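Local coordinates for cell surface protein (Faecalibacterium prausnitzii A2-165, PDB 4GT6) that is of unknown function but, as an extracellular leucine-rich-repeat protein of the BspA type, probably binds other proteins at the bacterial cell surface, at residues K271-D274 with S275-S278; E301-E304 with S305-A308; D317-E320 with G321-Q324; A340-S343 with S344-K347. All coordinates share one frame; numbering follows the deposited sequence. Where two conformers were deposited one is given.

Contact 1. Residues K271-D274 with S275-S278; sequences KMPD and SVVS. With EDO (1,2-ethanediol), chain I.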
ATOM      1  N   LYS A 271     -19.684   9.767  13.558  1.00 17.22           N
ATOM      2  CA  LYS A 271     -19.796   9.891  15.008  0.50 17.20           C
ATOM      3  C   LYS A 271     -18.813   8.930  15.656  1.00 21.00           C
ATOM      4  O   LYS A 271     -18.727   7.772  15.252  1.00 19.46           O
ATOM      5  CB  LYS A 271     -21.237   9.656  15.488  0.50 19.80           C
ATOM      6  CG  LYS A 271     -22.143  10.803  15.060  0.50 28.80           C
ATOM      7  CD  LYS A 271     -23.607  10.635  15.418  0.50 38.64           C
ATOM      8  CE  LYS A 271     -24.441  11.754  14.832  0.50 43.11           C
ATOM      9  NZ  LYS A 271     -23.976  13.102  15.269  0.50 49.84           N
HETATM   10  N   MSE A 272     -18.016   9.439  16.605  1.00 20.05           N
HETATM   11  CA  MSE A 272     -17.006   8.643  17.324  1.00 19.24           C
HETATM   12  C   MSE A 272     -17.489   8.344  18.724  1.00 22.69           C
HETATM   13  O   MSE A 272     -17.913   9.283  19.392  1.00 22.81           O
HETATM   14  CB  MSE A 272     -15.667   9.409  17.477  1.00 20.71           C
HETATM   15  CG  MSE A 272     -15.003   9.763  16.231  1.00 26.63           C
HETATM   16 SE   MSE A 272     -13.345  10.602  16.766  0.75 31.64          SE
HETATM   17  CE  MSE A 272     -13.290  11.672  15.151  1.00 28.36           C
ATOM     18  N   PRO A 273     -17.316   7.098  19.229  1.00 18.86           N
ATOM     19  CA  PRO A 273     -17.623   6.830  20.633  1.00 18.50           C
ATOM     20  C   PRO A 273     -16.491   7.363  21.513  1.00 20.25           C
ATOM     21  O   PRO A 273     -15.351   7.526  21.016  1.00 17.23           O
ATOM     22  CB  PRO A 273     -17.687   5.289  20.677  1.00 20.03           C
ATOM     23  CG  PRO A 273     -16.654   4.863  19.677  1.00 23.10           C
ATOM     24  CD  PRO A 273     -16.736   5.908  18.564  1.00 19.38           C
ATOM     25  N   ASP A 274     -16.754   7.526  22.826  1.00 18.34           N
ATOM     26  CA  ASP A 274     -15.720   8.009  23.743  1.00 18.87           C
ATOM     27  C   ASP A 274     -14.644   6.939  24.014  1.00 22.16           C
ATOM     28  O   ASP A 274     -13.590   7.272  24.563  1.00 21.36           O
ATOM     29  CB  ASP A 274     -16.327   8.530  25.049  1.00 20.94           C
ATOM     30  CG  ASP A 274     -17.182   9.780  24.862  1.00 25.46           C
ATOM     31  OD1 ASP A 274     -16.938  10.536  23.888  1.00 22.18           O
ATOM     32  OD2 ASP A 274     -18.080  10.008  25.694  1.00 30.59           O
ATOM     33  N   SER A 275     -14.863   5.683  23.548  1.00 18.03           N
ATOM     34  CA  SER A 275     -13.833   4.636  23.663  1.00 17.03           C
ATOM     35  C   SER A 275     -12.657   4.943  22.718  1.00 17.73           C
ATOM     36  O   SER A 275     -11.563   4.429  22.938  1.00 17.94           O
ATOM     37  CB  SER A 275     -14.411   3.242  23.388  1.00 18.54           C
ATOM     38  OG  SER A 275     -15.001   3.115  22.104  1.00 17.08           O
ATOM     39  N   VAL A 276     -12.857   5.797  21.680  1.00 15.21           N
ATOM     40  CA  VAL A 276     -11.765   6.164  20.753  1.00 15.07           C
ATOM     41  C   VAL A 276     -10.794   7.093  21.494  1.00 18.50           C
ATOM     42  O   VAL A 276     -11.197   8.176  21.954  1.00 18.91           O
ATOM     43  CB  VAL A 276     -12.260   6.799  19.424  1.00 18.13           C
ATOM     44  CG1 VAL A 276     -11.083   7.368  18.601  1.00 17.54           C
ATOM     45  CG2 VAL A 276     -13.034   5.779  18.586  1.00 18.20           C
ATOM     46  N   VAL A 277      -9.543   6.660  21.624  1.00 14.22           N
ATOM     47  CA  VAL A 277      -8.533   7.457  22.342  1.00 15.65           C
ATOM     48  C   VAL A 277      -7.496   8.054  21.384  1.00 19.82           C
ATOM     49  O   VAL A 277      -6.723   8.920  21.798  1.00 18.92           O
ATOM     50  CB  VAL A 277      -7.853   6.699  23.509  1.00 20.74           C
ATOM     51  CG1 VAL A 277      -8.881   6.275  24.557  1.00 20.44           C
ATOM     52  CG2 VAL A 277      -7.023   5.508  23.025  1.00 20.67           C
ATOM     53  N   SER A 278      -7.428   7.569  20.134  1.00 16.45           N
ATOM     54  CA  SER A 278      -6.462   8.122  19.170  1.00 15.87           C
ATOM     55  C   SER A 278      -6.944   7.952  17.735  1.00 19.61           C
ATOM     56  O   SER A 278      -7.710   7.048  17.429  1.00 16.81           O
ATOM     57  CB  SER A 278      -5.075   7.494  19.327  1.00 18.38           C
ATOM     58  OG  SER A 278      -5.072   6.117  18.997  1.00 22.59           O
TER
HETATM   59  C1  EDO I 907     -19.317  11.626  21.479  1.00 62.68           C
HETATM   60  O1  EDO I 907     -18.711  10.386  21.811  1.00 59.39           O
HETATM   61  C2  EDO I 907     -19.481  12.506  22.752  1.00 64.31           C
HETATM   62  O2  EDO I 907     -18.206  12.866  23.268  1.00 64.13           O
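P273 and V276 are the end residues of a type I beta turn, and one backbone bond closes it. V276 N donates to P273 O over 3.1 Å with an N-H...O angle of 162°; the donor sits well above the carbonyl plane, 50° out of it.

Apolar contacts line the inner side of the turn. V276 holds CG1 anti to its backbone N (chi1 171°), which leaves CG2 to rest 3.7 Å from P273 CD, the valine crossing the proline ring obliquely. The selenomethionine M272 adds a looser touch, its SE 4.4 Å from V276 CG1. At the CB-CG edge of the same ring, S275 OG packs 3.4 Å from P273 CG, because the hydroxyl is turned between the backbone N and the carbonyl carbon. That hydroxyl also accepts from G252 N and donates to V253 O, tying the turn to G252 and to the start of strand 253-256.

Polar groups on the outer side hold a 1,2-ethanediol, probably from the crystallisation liquor. Its O2 donates to D274 OD1 at 2.7 Å, while its O1 lies 2.8 Å from M272 O and 2.7 Å from D274 OD1, either of which could take its proton. D274 OD1 is also bonded by S297 N of the following loop.

The turn joins strand 269-271 to strand 278-279 in the leucine-rich-repeat region. V276 packs on V253 and M272 on I256, both of strand 253-256. On the other flank in sequence, S296 OG donates to V276 O, so the loop is tied to its neighbours before and after it in the chain.

Contact 2. Residues E301-E304 with S305-A308; sequences ELPE and SVFA
V306 lies across the ring of P303 at about a right angle, its CB 3.8 Å from P303 CD. Its CG1 lies 4.0 Å from L302 CB and 3.4 Å from P303 O. With chi1 at 58°, CG1 stands between the backbone N and the carbonyl carbon, and CG2 is left over one face of the F307 ring, offset toward its rim.

A type II turn from P303 to V306 sets these groups. V306 N donates to P303 O at 3.2 Å, rather bent at 142°, and S305 takes up the left-handed conformation (phi 54°) needed at its third position. At the two central residues of the turn, a water donates to E304 OE2 at 2.7 Å and lies 2.8 Å from S305 OG, linking the two side chains. An alanine in place of P303 is likely to leave a gap beside V306 and a backbone less firmly set for the turn.

L302 pairs through its backbone with Q324 and L326, strand 301-302 running parallel to strand 324-325. P303 and V306 pack on I279 of strand 278-279, and the F307 ring meets those of F284 and F330, one from each neighbouring coil.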
ATOM      1  N   GLU A 301      -5.343  14.763  20.376  1.00 17.08           N
ATOM      2  CA  GLU A 301      -4.592  15.287  19.240  1.00 18.64           C
ATOM      3  C   GLU A 301      -5.378  15.145  17.953  1.00 20.92           C
ATOM      4  O   GLU A 301      -6.105  14.162  17.786  1.00 20.02           O
ATOM      5  CB  GLU A 301      -3.274  14.492  19.141  1.00 21.15           C
ATOM      6  CG  GLU A 301      -2.398  14.720  17.923  1.00 36.40           C
ATOM      7  CD  GLU A 301      -1.262  13.715  17.879  1.00 58.60           C
ATOM      8  OE1 GLU A 301      -0.371  13.799  18.755  1.00 50.62           O
ATOM      9  OE2 GLU A 301      -1.295  12.809  17.013  1.00 41.56           O
ATOM     10  N   LEU A 302      -5.242  16.132  17.052  1.00 17.40           N
ATOM     11  CA  LEU A 302      -5.734  16.044  15.673  1.00 18.07           C
ATOM     12  C   LEU A 302      -4.473  15.746  14.848  1.00 20.97           C
ATOM     13  O   LEU A 302      -3.544  16.568  14.835  1.00 20.16           O
ATOM     14  CB  LEU A 302      -6.487  17.307  15.217  1.00 19.52           C
ATOM     15  CG  LEU A 302      -7.852  17.559  15.888  1.00 25.57           C
ATOM     16  CD1 LEU A 302      -8.619  18.570  15.092  1.00 27.80           C
ATOM     17  CD2 LEU A 302      -8.687  16.288  15.999  1.00 27.43           C
ATOM     18  N   PRO A 303      -4.329  14.509  14.314  1.00 17.30           N
ATOM     19  CA  PRO A 303      -3.055  14.134  13.692  1.00 17.31           C
ATOM     20  C   PRO A 303      -2.829  14.817  12.356  1.00 19.23           C
ATOM     21  O   PRO A 303      -3.726  15.461  11.814  1.00 19.10           O
ATOM     22  CB  PRO A 303      -3.185  12.619  13.541  1.00 19.07           C
ATOM     23  CG  PRO A 303      -4.654  12.408  13.326  1.00 22.41           C
ATOM     24  CD  PRO A 303      -5.296  13.390  14.279  1.00 18.66           C
ATOM     25  N   GLU A 304      -1.637  14.630  11.797  1.00 16.77           N
ATOM     26  CA  GLU A 304      -1.282  15.211  10.522  1.00 17.43           C
ATOM     27  C   GLU A 304      -2.306  14.853   9.433  1.00 19.37           C
ATOM     28  O   GLU A 304      -2.757  13.708   9.363  1.00 17.99           O
ATOM     29  CB  GLU A 304       0.123  14.700  10.149  1.00 19.87           C
ATOM     30  CG  GLU A 304       0.607  15.013   8.750  1.00 33.14           C
ATOM     31  CD  GLU A 304       1.941  14.336   8.506  1.00 54.02           C
ATOM     32  OE1 GLU A 304       2.833  14.466   9.377  1.00 40.24           O
ATOM     33  OE2 GLU A 304       2.056  13.591   7.504  1.00 44.79           O
ATOM     34  N   SER A 305      -2.715  15.867   8.628  1.00 18.09           N
ATOM     35  CA  SER A 305      -3.630  15.738   7.479  1.00 18.64           C
ATOM     36  C   SER A 305      -4.969  15.058   7.823  1.00 19.72           C
ATOM     37  O   SER A 305      -5.614  14.532   6.912  1.00 19.76           O
ATOM     38  CB  SER A 305      -2.964  14.929   6.360  1.00 22.56           C
ATOM     39  OG  SER A 305      -1.726  15.468   5.931  1.00 23.31           O
ATOM     40  N   VAL A 306      -5.402  15.090   9.099  1.00 14.62           N
ATOM     41  CA  VAL A 306      -6.607  14.336   9.529  1.00 14.53           C
ATOM     42  C   VAL A 306      -7.856  14.666   8.655  1.00 16.88           C
ATOM     43  O   VAL A 306      -8.558  13.739   8.259  1.00 16.42           O
ATOM     44  CB  VAL A 306      -6.901  14.431  11.053  1.00 18.45           C
ATOM     45  CG1 VAL A 306      -7.082  15.875  11.532  1.00 18.32           C
ATOM     46  CG2 VAL A 306      -8.083  13.531  11.462  1.00 17.99           C
ATOM     47  N   PHE A 307      -8.104  15.941   8.351  1.00 16.37           N
ATOM     48  CA  PHE A 307      -9.228  16.379   7.519  1.00 17.47           C
ATOM     49  C   PHE A 307      -8.744  17.145   6.295  1.00 21.79           C
ATOM     50  O   PHE A 307      -9.504  17.918   5.723  1.00 22.06           O
ATOM     51  CB  PHE A 307     -10.213  17.237   8.340  1.00 19.45           C
ATOM     52  CG  PHE A 307     -10.814  16.482   9.500  1.00 19.11           C
ATOM     53  CD1 PHE A 307     -11.715  15.439   9.283  1.00 20.02           C
ATOM     54  CD2 PHE A 307     -10.501  16.825  10.812  1.00 19.99           C
ATOM     55  CE1 PHE A 307     -12.252  14.720  10.360  1.00 20.20           C
ATOM     56  CE2 PHE A 307     -11.038  16.108  11.886  1.00 21.69           C
ATOM     57  CZ  PHE A 307     -11.906  15.060  11.655  1.00 19.79           C
ATOM     58  N   ALA A 308      -7.505  16.906   5.854  1.00 19.18           N
ATOM     59  CA  ALA A 308      -6.990  17.570   4.661  1.00 20.13           C
ATOM     60  C   ALA A 308      -7.886  17.230   3.445  1.00 26.31           C
ATOM     61  O   ALA A 308      -8.295  16.069   3.290  1.00 24.44           O
ATOM     62  CB  ALA A 308      -5.539  17.143   4.407  1.00 21.04           C
TER
HETATM   63  O   HOH W   1       0.088  13.374   5.709  1.00 35.61           O

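Contact 3. Residues D317-E320 with G321-Q324; sequences DIPE and GITQ. With NA (sodium ion), chain R.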
ATOM      1  N   ASP A 317     -16.210  21.902  15.617  1.00 26.24           N
ATOM      2  CA  ASP A 317     -15.981  22.208  17.025  1.00 25.96           C
ATOM      3  C   ASP A 317     -14.924  21.246  17.544  1.00 26.45           C
ATOM      4  O   ASP A 317     -15.177  20.045  17.626  1.00 25.56           O
ATOM      5  CB  ASP A 317     -17.287  22.096  17.819  1.00 28.14           C
ATOM      6  CG  ASP A 317     -18.262  23.203  17.473  1.00 40.49           C
ATOM      7  OD1 ASP A 317     -18.988  23.061  16.467  1.00 42.65           O
ATOM      8  OD2 ASP A 317     -18.252  24.234  18.162  1.00 45.10           O
ATOM      9  N   ILE A 318     -13.723  21.758  17.814  1.00 22.97           N
ATOM     10  CA  ILE A 318     -12.611  20.932  18.305  1.00 22.09           C
ATOM     11  C   ILE A 318     -12.873  20.690  19.805  1.00 26.48           C
ATOM     12  O   ILE A 318     -13.097  21.668  20.531  1.00 25.63           O
ATOM     13  CB  ILE A 318     -11.233  21.593  18.017  1.00 24.99           C
ATOM     14  CG1 ILE A 318     -10.982  21.880  16.499  1.00 25.42           C
ATOM     15  CG2 ILE A 318     -10.081  20.849  18.666  1.00 24.19           C
ATOM     16  CD1 ILE A 318     -11.334  20.802  15.522  1.00 37.93           C
ATOM     17  N   PRO A 319     -12.905  19.416  20.273  1.00 23.03           N
ATOM     18  CA  PRO A 319     -13.258  19.170  21.677  1.00 23.06           C
ATOM     19  C   PRO A 319     -12.206  19.644  22.675  1.00 24.43           C
ATOM     20  O   PRO A 319     -11.009  19.606  22.392  1.00 21.96           O
ATOM     21  CB  PRO A 319     -13.417  17.636  21.747  1.00 24.50           C
ATOM     22  CG  PRO A 319     -12.592  17.112  20.648  1.00 28.22           C
ATOM     23  CD  PRO A 319     -12.684  18.150  19.541  1.00 24.35           C
ATOM     24  N   GLU A 320     -12.671  20.038  23.863  1.00 23.32           N
ATOM     25  CA  GLU A 320     -11.836  20.387  25.013  1.00 23.78           C
ATOM     26  C   GLU A 320     -10.911  19.196  25.289  1.00 24.99           C
ATOM     27  O   GLU A 320     -11.373  18.057  25.212  1.00 23.87           O
ATOM     28  CB  GLU A 320     -12.753  20.657  26.230  1.00 26.70           C
ATOM     29  CG  GLU A 320     -12.014  21.215  27.436  1.00 40.07           C
ATOM     30  CD  GLU A 320     -11.277  22.504  27.133  1.00 56.78           C
ATOM     31  OE1 GLU A 320     -11.935  23.448  26.641  1.00 44.98           O
ATOM     32  OE2 GLU A 320     -10.036  22.537  27.298  1.00 48.80           O
ATOM     33  N   GLY A 321      -9.628  19.435  25.540  1.00 20.35           N
ATOM     34  CA  GLY A 321      -8.714  18.314  25.754  1.00 19.14           C
ATOM     35  C   GLY A 321      -7.775  18.051  24.588  1.00 20.02           C
ATOM     36  O   GLY A 321      -6.747  17.400  24.765  1.00 18.86           O
ATOM     37  N   ILE A 322      -8.090  18.564  23.382  1.00 17.52           N
ATOM     38  CA  ILE A 322      -7.134  18.483  22.263  1.00 16.31           C
ATOM     39  C   ILE A 322      -5.970  19.428  22.613  1.00 20.35           C
ATOM     40  O   ILE A 322      -6.219  20.578  22.954  1.00 20.11           O
ATOM     41  CB  ILE A 322      -7.804  18.844  20.898  1.00 18.82           C
ATOM     42  CG1 ILE A 322      -8.871  17.787  20.502  1.00 19.47           C
ATOM     43  CG2 ILE A 322      -6.749  19.088  19.782  1.00 18.93           C
ATOM     44  CD1 ILE A 322      -8.378  16.401  20.171  1.00 24.05           C
ATOM     45  N   THR A 323      -4.726  18.947  22.577  1.00 16.68           N
ATOM     46  CA  THR A 323      -3.586  19.802  22.949  1.00 17.56           C
ATOM     47  C   THR A 323      -2.806  20.262  21.720  1.00 20.75           C
ATOM     48  O   THR A 323      -2.024  21.209  21.800  1.00 19.70           O
ATOM     49  CB  THR A 323      -2.661  19.071  23.926  1.00 20.92           C
ATOM     50  OG1 THR A 323      -2.099  17.943  23.247  1.00 22.77           O
ATOM     51  CG2 THR A 323      -3.384  18.640  25.192  1.00 20.30           C
ATOM     52  N   GLN A 324      -2.984  19.571  20.596  1.00 18.31           N
ATOM     53  CA  GLN A 324      -2.290  19.961  19.372  1.00 19.84           C
ATOM     54  C   GLN A 324      -3.065  19.527  18.144  1.00 21.58           C
ATOM     55  O   GLN A 324      -3.739  18.496  18.145  1.00 19.74           O
ATOM     56  CB  GLN A 324      -0.844  19.418  19.328  1.00 22.05           C
ATOM     57  CG  GLN A 324      -0.725  17.904  19.478  1.00 31.96           C
ATOM     58  CD  GLN A 324       0.698  17.401  19.481  1.00 50.26           C
ATOM     59  OE1 GLN A 324       1.670  18.148  19.629  1.00 43.38           O
ATOM     60  NE2 GLN A 324       0.847  16.105  19.315  1.00 46.12           N
TER
HETATM   61 NA    NA R 916     -11.733  15.736  25.479  1.00 29.74          NA
HETATM   62  O   HOH W   2      -9.406  15.026  25.666  1.00 20.53           O
HETATM   63  O   HOH W   3     -11.802  16.148  27.894  1.00 27.31           O
HETATM   64  O   HOH W   4     -11.493  15.049  23.120  1.00 19.69           O
HETATM   65  O   HOH W   5     -13.997  16.579  25.300  0.67 20.01           O
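A type II beta turn from P319 to I322, at a loop corner of the leucine-rich-repeat region, presents one backbone oxygen to a sodium ion while its hydrophobic side packs inward. I322 N donates to P319 O at 3.3 Å, close to straight (163°) and tilted 28° from the carbonyl plane. G321 fills the third position with phi 106°, where a CB would be jammed against E320 O, so the absence of a side chain lets the chain reverse here.

The central peptide of the turn directs E320 O outward, and the sodium ion is bound by it at 2.4 Å. Four waters and S297 O, from an adjacent loop, bring the ligands to six. The E320 carboxylate is not one of them: its chain bends at chi2 and folds back along the turn, leaving OE2 3.6 Å from G321 N and only weakly hydrogen-bonded to S344 OG. That serine hydroxyl has I322 O as its main acceptor and itself accepts from G321 N, holding the turn from the next loop.

Under the turn, I322 meets two partners. I318 crosses it at about a right angle, with I318 CG2 3.8 Å from I322 CB. I322 CG1, anti to the carbonyl carbon, lies against both: it also comes within 3.8 Å of P319 CG and 3.4 Å of P319 O. I318 further packs on P342, and I322 on I299.

Such proline-started turns, seen again at P273 and P342 at the same corner of other coils, belong here to the solenoid of BspA-type leucine-rich repeats; two neighbouring corners share a sodium ion through main-chain oxygens.

Contact 4. Residues A340-S343 with S344-K347; sequences AIPS and SVTK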
ATOM      1  N   ALA A 340     -14.182  26.186  16.215  1.00 26.94           N
ATOM      2  CA  ALA A 340     -14.099  26.463  17.652  1.00 27.08           C
ATOM      3  C   ALA A 340     -12.855  25.753  18.186  1.00 28.73           C
ATOM      4  O   ALA A 340     -12.722  24.542  18.014  1.00 26.59           O
ATOM      5  CB  ALA A 340     -15.358  26.001  18.371  1.00 28.06           C
ATOM      6  N   ILE A 341     -11.905  26.520  18.735  1.00 26.04           N
ATOM      7  CA  ILE A 341     -10.641  25.989  19.257  1.00 24.02           C
ATOM      8  C   ILE A 341     -10.613  26.142  20.794  1.00 27.08           C
ATOM      9  O   ILE A 341     -10.701  27.270  21.290  1.00 27.71           O
ATOM     10  CB  ILE A 341      -9.433  26.695  18.577  1.00 26.80           C
ATOM     11  CG1 ILE A 341      -9.420  26.392  17.040  1.00 26.40           C
ATOM     12  CG2 ILE A 341      -8.106  26.279  19.258  1.00 26.82           C
ATOM     13  CD1 ILE A 341      -8.462  27.204  16.198  1.00 33.28           C
ATOM     14  N   PRO A 342     -10.477  25.027  21.553  1.00 22.72           N
ATOM     15  CA  PRO A 342     -10.420  25.143  23.016  1.00 21.88           C
ATOM     16  C   PRO A 342      -9.058  25.670  23.472  1.00 26.17           C
ATOM     17  O   PRO A 342      -8.062  25.527  22.744  1.00 23.92           O
ATOM     18  CB  PRO A 342     -10.663  23.708  23.484  1.00 22.95           C
ATOM     19  CG  PRO A 342     -10.081  22.856  22.398  1.00 26.80           C
ATOM     20  CD  PRO A 342     -10.357  23.613  21.116  1.00 22.48           C
ATOM     21  N   SER A 343      -9.000  26.231  24.694  1.00 24.15           N
ATOM     22  CA  SER A 343      -7.762  26.803  25.234  1.00 24.90           C
ATOM     23  C   SER A 343      -6.719  25.716  25.563  1.00 26.63           C
ATOM     24  O   SER A 343      -5.547  26.049  25.749  1.00 26.08           O
ATOM     25  CB  SER A 343      -8.045  27.672  26.459  1.00 29.87           C
ATOM     26  OG  SER A 343      -8.670  26.907  27.476  1.00 37.14           O
ATOM     27  N   SER A 344      -7.121  24.419  25.565  1.00 21.07           N
ATOM     28  CA  SER A 344      -6.170  23.319  25.761  1.00 19.91           C
ATOM     29  C   SER A 344      -5.205  23.177  24.547  1.00 22.50           C
ATOM     30  O   SER A 344      -4.131  22.587  24.705  1.00 20.96           O
ATOM     31  CB  SER A 344      -6.909  21.998  26.003  1.00 21.07           C
ATOM     32  OG  SER A 344      -7.733  21.662  24.894  1.00 22.31           O
ATOM     33  N   VAL A 345      -5.568  23.726  23.343  1.00 19.04           N
ATOM     34  CA  VAL A 345      -4.709  23.615  22.147  1.00 19.15           C
ATOM     35  C   VAL A 345      -3.515  24.583  22.287  1.00 23.86           C
ATOM     36  O   VAL A 345      -3.708  25.805  22.306  1.00 25.28           O
ATOM     37  CB  VAL A 345      -5.480  23.853  20.810  1.00 23.06           C
ATOM     38  CG1 VAL A 345      -4.546  23.725  19.617  1.00 22.80           C
ATOM     39  CG2 VAL A 345      -6.649  22.888  20.653  1.00 22.44           C
ATOM     40  N   THR A 346      -2.285  24.047  22.364  1.00 19.90           N
ATOM     41  CA  THR A 346      -1.108  24.923  22.542  1.00 20.97           C
ATOM     42  C   THR A 346      -0.134  24.850  21.367  1.00 25.92           C
ATOM     43  O   THR A 346       0.893  25.548  21.376  1.00 26.43           O
ATOM     44  CB  THR A 346      -0.390  24.559  23.854  1.00 27.98           C
ATOM     45  OG1 THR A 346       0.056  23.204  23.775  1.00 27.21           O
ATOM     46  CG2 THR A 346      -1.284  24.767  25.089  1.00 28.22           C
ATOM     47  N   LYS A 347      -0.446  24.000  20.374  1.00 22.94           N
ATOM     48  CA  LYS A 347       0.382  23.829  19.178  0.50 22.91           C
ATOM     49  C   LYS A 347      -0.497  23.720  17.941  1.00 25.41           C
ATOM     50  O   LYS A 347      -1.345  22.823  17.858  1.00 22.29           O
ATOM     51  CB  LYS A 347       1.308  22.594  19.288  0.50 25.22           C
ATOM     52  CG  LYS A 347       2.461  22.750  20.274  0.50 38.93           C
ATOM     53  CD  LYS A 347       3.502  21.653  20.103  0.50 51.62           C
TER
HETATM   54  O   HOH W   6      -4.262  27.680  23.951  1.00 27.36           O
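S344 comes first across the contact, packing its OG 3.6 Å from P342 CG. The hydroxyl takes the position between the backbone N and the carbonyl carbon (chi1 60°), from which it also donates to I322 O of the preceding loop, so the proline ring flanks a serine that ties two coils together.

V345 follows and closes the type I turn that begins at P342. Its N donates to P342 O at 3.1 Å, nearly straight at 166°, with the donor standing above the carbonyl plane. Its side chain faces two partners: CG2 is 3.8 Å from P342 CD, while CB lies 3.9 Å from I341 CG2, the isoleucine crossing it at about a right angle. A water donates to V345 O at 2.6 Å and to S343 O at 2.7 Å, bridging the carbonyls of the second and last residues of the turn. Farther inward, V345 packs on I322 and I325, and I341 on I362, Y364 and W371.

T346 leaves the turn with backbone bonds to T323 and S375, and K347 runs on beside Q324. A proline, a serine against its ring and a buried valine form a type I turn at the corner where strand 338-341 ends, in a coil of the BspA-type leucine-rich-repeat solenoid.

How the contacts relate
Followed from the N terminus, the four contacts come in series, each closing its own tight turn; none nests in or crosses another. Contacts 1, 3 and 4 each turn the chain just after a short strand, 269-271, 315-317 and 338-341, at one corner of the solenoid. The loop holding S296 and S297 intervenes between contacts 1 and 3, whose nearest atoms are about 8 Å apart. Contact 2 turns another corner, after strand 301-302. It meets contact 3 where E301 OE1 bonds Q324 NE2. Contacts 3 and 4 lie on successive coils, their centres 6 Å apart, and P319 O packs against P342 CG.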